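Local coordinates for peptide synthase (Silicibacter pomeroyi DSS-3, PDB 2QTP), which is of unknown function but adopts a variant of the Bacillus chorismate mutase fold and probably has a role in amino-acid metabolism, at residues A[124-136]-A[147-159]. Residues are numbered along the deposited sequence; the frame is centred on the assembly and turned at random.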
loop_
_atom_site.group_PDB
_atom_site.type_symbol
_atom_site.label_atom_id
_atom_site.label_comp_id
_atom_site.label_asym_id
_atom_site.label_seq_id
_atom_site.Cartn_x
_atom_site.Cartn_y
_atom_site.Cartn_z
HETATM N N MSE A 124 -10.312 -3.416 -7.556
HETATM C CA MSE A 124 -10.008 -3.294 -8.978
HETATM C C MSE A 124 -10.089 -1.779 -9.290
HETATM O O MSE A 124 -10.936 -1.111 -8.783
HETATM C CB MSE A 124 -11.053 -4.039 -9.788
HETATM C CG MSE A 124 -11.026 -5.548 -9.486
HETATM SE SE MSE A 124 -10.096 -6.435 -10.879
HETATM C CE MSE A 124 -11.224 -5.531 -12.277
ATOM N N GLY A 125 -9.210 -1.248 -10.116
ATOM C CA GLY A 125 -9.311 0.158 -10.477
ATOM C C GLY A 125 -8.656 0.462 -11.784
ATOM O O GLY A 125 -8.269 -0.431 -12.529
ATOM N N SER A 126 -8.510 1.738 -12.044
ATOM C CA SER A 126 -7.890 2.218 -13.254
ATOM C C SER A 126 -6.968 3.403 -12.909
ATOM O O SER A 126 -6.917 3.841 -11.738
ATOM C CB SER A 126 -8.968 2.557 -14.273
ATOM O OG SER A 126 -9.890 3.483 -13.743
ATOM N N PRO A 127 -6.196 3.888 -13.898
ATOM C CA PRO A 127 -5.220 4.937 -13.590
ATOM C C PRO A 127 -5.805 6.152 -12.894
ATOM O O PRO A 127 -6.807 6.679 -13.341
ATOM C CB PRO A 127 -4.671 5.308 -14.971
ATOM C CG PRO A 127 -4.808 4.031 -15.765
ATOM C CD PRO A 127 -6.115 3.460 -15.309
ATOM N N GLY A 128 -5.192 6.580 -11.792
ATOM C CA GLY A 128 -5.623 7.781 -11.105
ATOM C C GLY A 128 -6.672 7.576 -10.031
ATOM O O GLY A 128 -6.949 8.498 -9.307
ATOM N N GLN A 129 -7.247 6.378 -9.907
ATOM C CA GLN A 129 -8.252 6.140 -8.891
ATOM C C GLN A 129 -7.597 6.016 -7.526
ATOM O O GLN A 129 -6.482 5.452 -7.372
ATOM C CB GLN A 129 -9.027 4.853 -9.130
ATOM C CG GLN A 129 -10.061 4.866 -10.209
ATOM C CD GLN A 129 -10.839 3.554 -10.211
ATOM O OE1 GLN A 129 -11.044 2.941 -9.161
ATOM N NE2 GLN A 129 -11.273 3.122 -11.381
ATOM N N VAL A 130 -8.327 6.522 -6.539
ATOM C CA VAL A 130 -7.896 6.543 -5.155
ATOM C C VAL A 130 -8.042 5.188 -4.466
ATOM O O VAL A 130 -9.061 4.513 -4.588
ATOM C CB VAL A 130 -8.654 7.650 -4.343
ATOM C CG1 VAL A 130 -8.360 7.502 -2.869
ATOM C CG2 VAL A 130 -8.311 9.065 -4.886
ATOM N N LEU A 131 -6.977 4.775 -3.778
ATOM C CA LEU A 131 -6.976 3.523 -3.011
ATOM C C LEU A 131 -6.914 3.938 -1.551
ATOM O O LEU A 131 -6.034 4.705 -1.154
ATOM C CB LEU A 131 -5.738 2.655 -3.366
ATOM C CG LEU A 131 -5.431 1.349 -2.641
ATOM C CD1 LEU A 131 -6.515 0.270 -2.869
ATOM C CD2 LEU A 131 -4.015 0.852 -3.100
ATOM N N ASP A 132 -7.842 3.425 -0.762
ATOM C CA ASP A 132 -7.867 3.703 0.646
ATOM C C ASP A 132 -7.071 2.622 1.371
ATOM O O ASP A 132 -7.387 1.442 1.256
ATOM C CB ASP A 132 -9.306 3.714 1.122
ATOM C CG ASP A 132 -9.590 4.828 2.131
ATOM O OD1 ASP A 132 -8.803 5.047 3.115
ATOM O OD2 ASP A 132 -10.650 5.473 1.921
ATOM N N VAL A 133 -5.999 3.009 2.056
ATOM C CA VAL A 133 -5.184 2.053 2.805
ATOM C C VAL A 133 -5.633 2.064 4.281
ATOM O O VAL A 133 -5.527 3.061 4.954
ATOM C CB VAL A 133 -3.694 2.365 2.702
ATOM C CG1 VAL A 133 -2.871 1.177 3.274
ATOM C CG2 VAL A 133 -3.324 2.687 1.257
ATOM N N PRO A 134 -6.158 0.946 4.773
ATOM C CA PRO A 134 -6.602 0.888 6.158
ATOM C C PRO A 134 -5.435 0.954 7.164
ATOM O O PRO A 134 -4.300 0.628 6.827
ATOM C CB PRO A 134 -7.326 -0.455 6.224
ATOM C CG PRO A 134 -6.799 -1.232 5.129
ATOM C CD PRO A 134 -6.345 -0.323 4.069
ATOM N N LEU A 135 -5.704 1.425 8.369
ATOM C CA LEU A 135 -4.673 1.525 9.408
ATOM C C LEU A 135 -5.245 0.937 10.694
ATOM O O LEU A 135 -6.148 1.511 11.298
ATOM C CB LEU A 135 -4.244 2.977 9.642
ATOM C CG LEU A 135 -3.289 3.619 8.637
ATOM C CD1 LEU A 135 -3.207 5.142 8.868
ATOM C CD2 LEU A 135 -1.916 2.988 8.725
ATOM N N GLY A 136 -4.733 -0.213 11.095
ATOM C CA GLY A 136 -5.210 -0.857 12.296
ATOM C C GLY A 136 -4.197 -0.634 13.396
ATOM O O GLY A 136 -2.996 -0.844 13.180
ATOM N N PHE A 147 -11.695 1.149 10.960
ATOM C CA PHE A 147 -10.292 1.574 10.842
ATOM C C PHE A 147 -10.131 3.022 10.350
ATOM O O PHE A 147 -10.993 3.557 9.646
ATOM C CB PHE A 147 -9.507 0.614 9.913
ATOM C CG PHE A 147 -9.492 -0.810 10.398
ATOM C CD1 PHE A 147 -8.925 -1.129 11.634
ATOM C CD2 PHE A 147 -10.050 -1.828 9.635
ATOM C CE1 PHE A 147 -8.919 -2.438 12.105
ATOM C CE2 PHE A 147 -10.045 -3.148 10.093
ATOM C CZ PHE A 147 -9.476 -3.454 11.331
ATOM N N ASP A 148 -9.031 3.653 10.760
ATOM C CA ASP A 148 -8.607 4.937 10.203
ATOM C C ASP A 148 -8.019 4.573 8.820
ATOM O O ASP A 148 -8.091 3.399 8.400
ATOM C CB ASP A 148 -7.564 5.595 11.128
ATOM C CG ASP A 148 -7.179 7.011 10.688
ATOM O OD1 ASP A 148 -7.950 7.633 9.914
ATOM O OD2 ASP A 148 -6.105 7.501 11.116
ATOM N N GLY A 149 -7.456 5.542 8.104
ATOM C CA GLY A 149 -6.855 5.235 6.821
ATOM C C GLY A 149 -6.107 6.368 6.163
ATOM O O GLY A 149 -6.080 7.501 6.652
ATOM N N ILE A 150 -5.460 6.056 5.053
ATOM C CA ILE A 150 -4.819 7.085 4.267
ATOM C C ILE A 150 -5.094 6.785 2.795
ATOM O O ILE A 150 -5.053 5.632 2.369
ATOM C CB ILE A 150 -3.294 7.227 4.618
ATOM C CG1 ILE A 150 -2.619 8.307 3.727
ATOM C CG2 ILE A 150 -2.576 5.854 4.543
ATOM C CD1 ILE A 150 -1.297 8.952 4.334
ATOM N N GLU A 151 -5.408 7.818 2.032
ATOM C CA GLU A 151 -5.691 7.684 0.617
ATOM C C GLU A 151 -4.447 7.874 -0.183
ATOM O O GLU A 151 -3.629 8.757 0.105
ATOM C CB GLU A 151 -6.753 8.688 0.209
ATOM C CG GLU A 151 -8.061 8.384 0.891
ATOM C CD GLU A 151 -9.201 9.288 0.508
ATOM O OE1 GLU A 151 -8.991 10.237 -0.220
ATOM O OE2 GLU A 151 -10.337 9.047 0.931
ATOM N N VAL A 152 -4.283 7.050 -1.206
ATOM C CA VAL A 152 -3.183 7.206 -2.136
ATOM C C VAL A 152 -3.708 7.117 -3.551
ATOM O O VAL A 152 -4.722 6.467 -3.818
ATOM C CB VAL A 152 -2.062 6.122 -1.954
ATOM C CG1 VAL A 152 -1.563 6.095 -0.550
ATOM C CG2 VAL A 152 -2.538 4.739 -2.316
ATOM N N ARG A 153 -3.036 7.821 -4.455
ATOM C CA ARG A 153 -3.287 7.651 -5.879
ATOM C C ARG A 153 -2.079 8.005 -6.670
ATOM O O ARG A 153 -1.209 8.667 -6.170
ATOM C CB ARG A 153 -4.494 8.418 -6.372
ATOM C CG ARG A 153 -4.390 9.878 -6.361
ATOM C CD ARG A 153 -5.381 10.454 -7.412
ATOM N NE ARG A 153 -4.661 11.528 -8.009
ATOM C CZ ARG A 153 -4.619 11.831 -9.285
ATOM N NH1 ARG A 153 -5.320 11.207 -10.213
ATOM N NH2 ARG A 153 -3.861 12.842 -9.612
ATOM N N LEU A 154 -1.997 7.502 -7.886
ATOM C CA LEU A 154 -0.966 7.926 -8.824
ATOM C C LEU A 154 -1.720 8.185 -10.133
ATOM O O LEU A 154 -2.535 7.337 -10.556
ATOM C CB LEU A 154 0.082 6.833 -8.994
ATOM C CG LEU A 154 1.019 6.580 -7.819
ATOM C CD1 LEU A 154 1.832 5.280 -8.056
ATOM C CD2 LEU A 154 1.921 7.785 -7.575
ATOM N N ASN A 155 -1.432 9.325 -10.769
ATOM C CA ASN A 155 -2.136 9.757 -11.960
ATOM C C ASN A 155 -2.130 8.714 -13.068
ATOM O O ASN A 155 -3.097 8.600 -13.807
ATOM C CB ASN A 155 -1.605 11.124 -12.486
ATOM C CG ASN A 155 -0.253 11.000 -13.195
ATOM O OD1 ASN A 155 0.720 10.492 -12.619
ATOM N ND2 ASN A 155 -0.197 11.427 -14.469
ATOM N N ASP A 156 -1.078 7.905 -13.149
ATOM C CA ASP A 156 -0.921 7.016 -14.288
ATOM C C ASP A 156 -0.909 5.536 -13.919
ATOM O O ASP A 156 -0.449 4.717 -14.688
ATOM C CB ASP A 156 0.385 7.383 -14.985
ATOM C CG ASP A 156 1.623 7.111 -14.103
ATOM O OD1 ASP A 156 1.536 6.998 -12.851
ATOM O OD2 ASP A 156 2.708 7.041 -14.676
ATOM N N ALA A 157 -1.430 5.185 -12.752
ATOM C CA ALA A 157 -1.347 3.831 -12.308
ATOM C C ALA A 157 -2.567 3.505 -11.464
ATOM O O ALA A 157 -3.193 4.413 -10.897
ATOM C CB ALA A 157 -0.038 3.611 -11.515
ATOM N N PRO A 158 -2.961 2.218 -11.419
ATOM C CA PRO A 158 -2.416 1.088 -12.199
ATOM C C PRO A 158 -3.020 0.993 -13.613
ATOM O O PRO A 158 -4.231 1.079 -13.788
ATOM C CB PRO A 158 -2.869 -0.123 -11.396
ATOM C CG PRO A 158 -4.195 0.311 -10.807
ATOM C CD PRO A 158 -4.024 1.775 -10.494
ATOM N N ARG A 159 -2.166 0.829 -14.613
ATOM C CA ARG A 159 -2.632 0.566 -15.957
ATOM C C ARG A 159 -3.299 -0.812 -15.959
ATOM O O ARG A 159 -3.222 -1.564 -14.983
ATOM C CB ARG A 159 -1.472 0.572 -16.934
ATOM C CG ARG A 159 -0.759 1.916 -17.098
ATOM C CD ARG A 159 0.527 1.624 -17.857
ATOM N NE ARG A 159 1.437 2.754 -18.012
ATOM C CZ ARG A 159 2.724 2.617 -18.324
ATOM N NH1 ARG A 159 3.255 1.409 -18.483
ATOM N NH2 ARG A 159 3.488 3.683 -18.462
HETATM O O HOH W 1 -6.215 -0.265 -15.019
HETATM O O HOH W 2 -4.074 5.642 -8.405
#
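R153 CG sits between its backbone N and carbonyl carbon (chi1 68°), and a bend at chi3 (-140°) swings the guanidinium back to G128, where NH1 gives G128 O a straight bond of 3.3 Å. G128 O lies in the guanidinium plane, and NH1 meets it on a lone pair. At V152 a chi1 of -55° sets CG1 anti to the carbonyl carbon and leaves CG2 between N and C, 4.0 Å from L131 CB and 4.2 Å from V133 CG2. Strands 131-135 and 148-152 form a two-stranded antiparallel sheet; L131 with V152 and V133 with I150 exchange paired backbone bonds, and L135 N to D148 O (3.1 Å) adds a more bent one. Just before the strand V130 CG1 packs on E151 CB; on the face of D132 and E151, the like charges D132 OD2 and E151 OE2 come within 3.7 Å, their carboxylates nearly perpendicular. Beyond the strands two beta turns meet: G128 N bonds A157 O (3.1 Å), and a water accepts from L154 N and lies within bonding distance of Q129 O and A157 O. The face of L131, V133, L135, I150 and V152 lies against the main mixed sheet: L131, V133 and L135 touch strand 162-171, I150 and V152 strand 21-37.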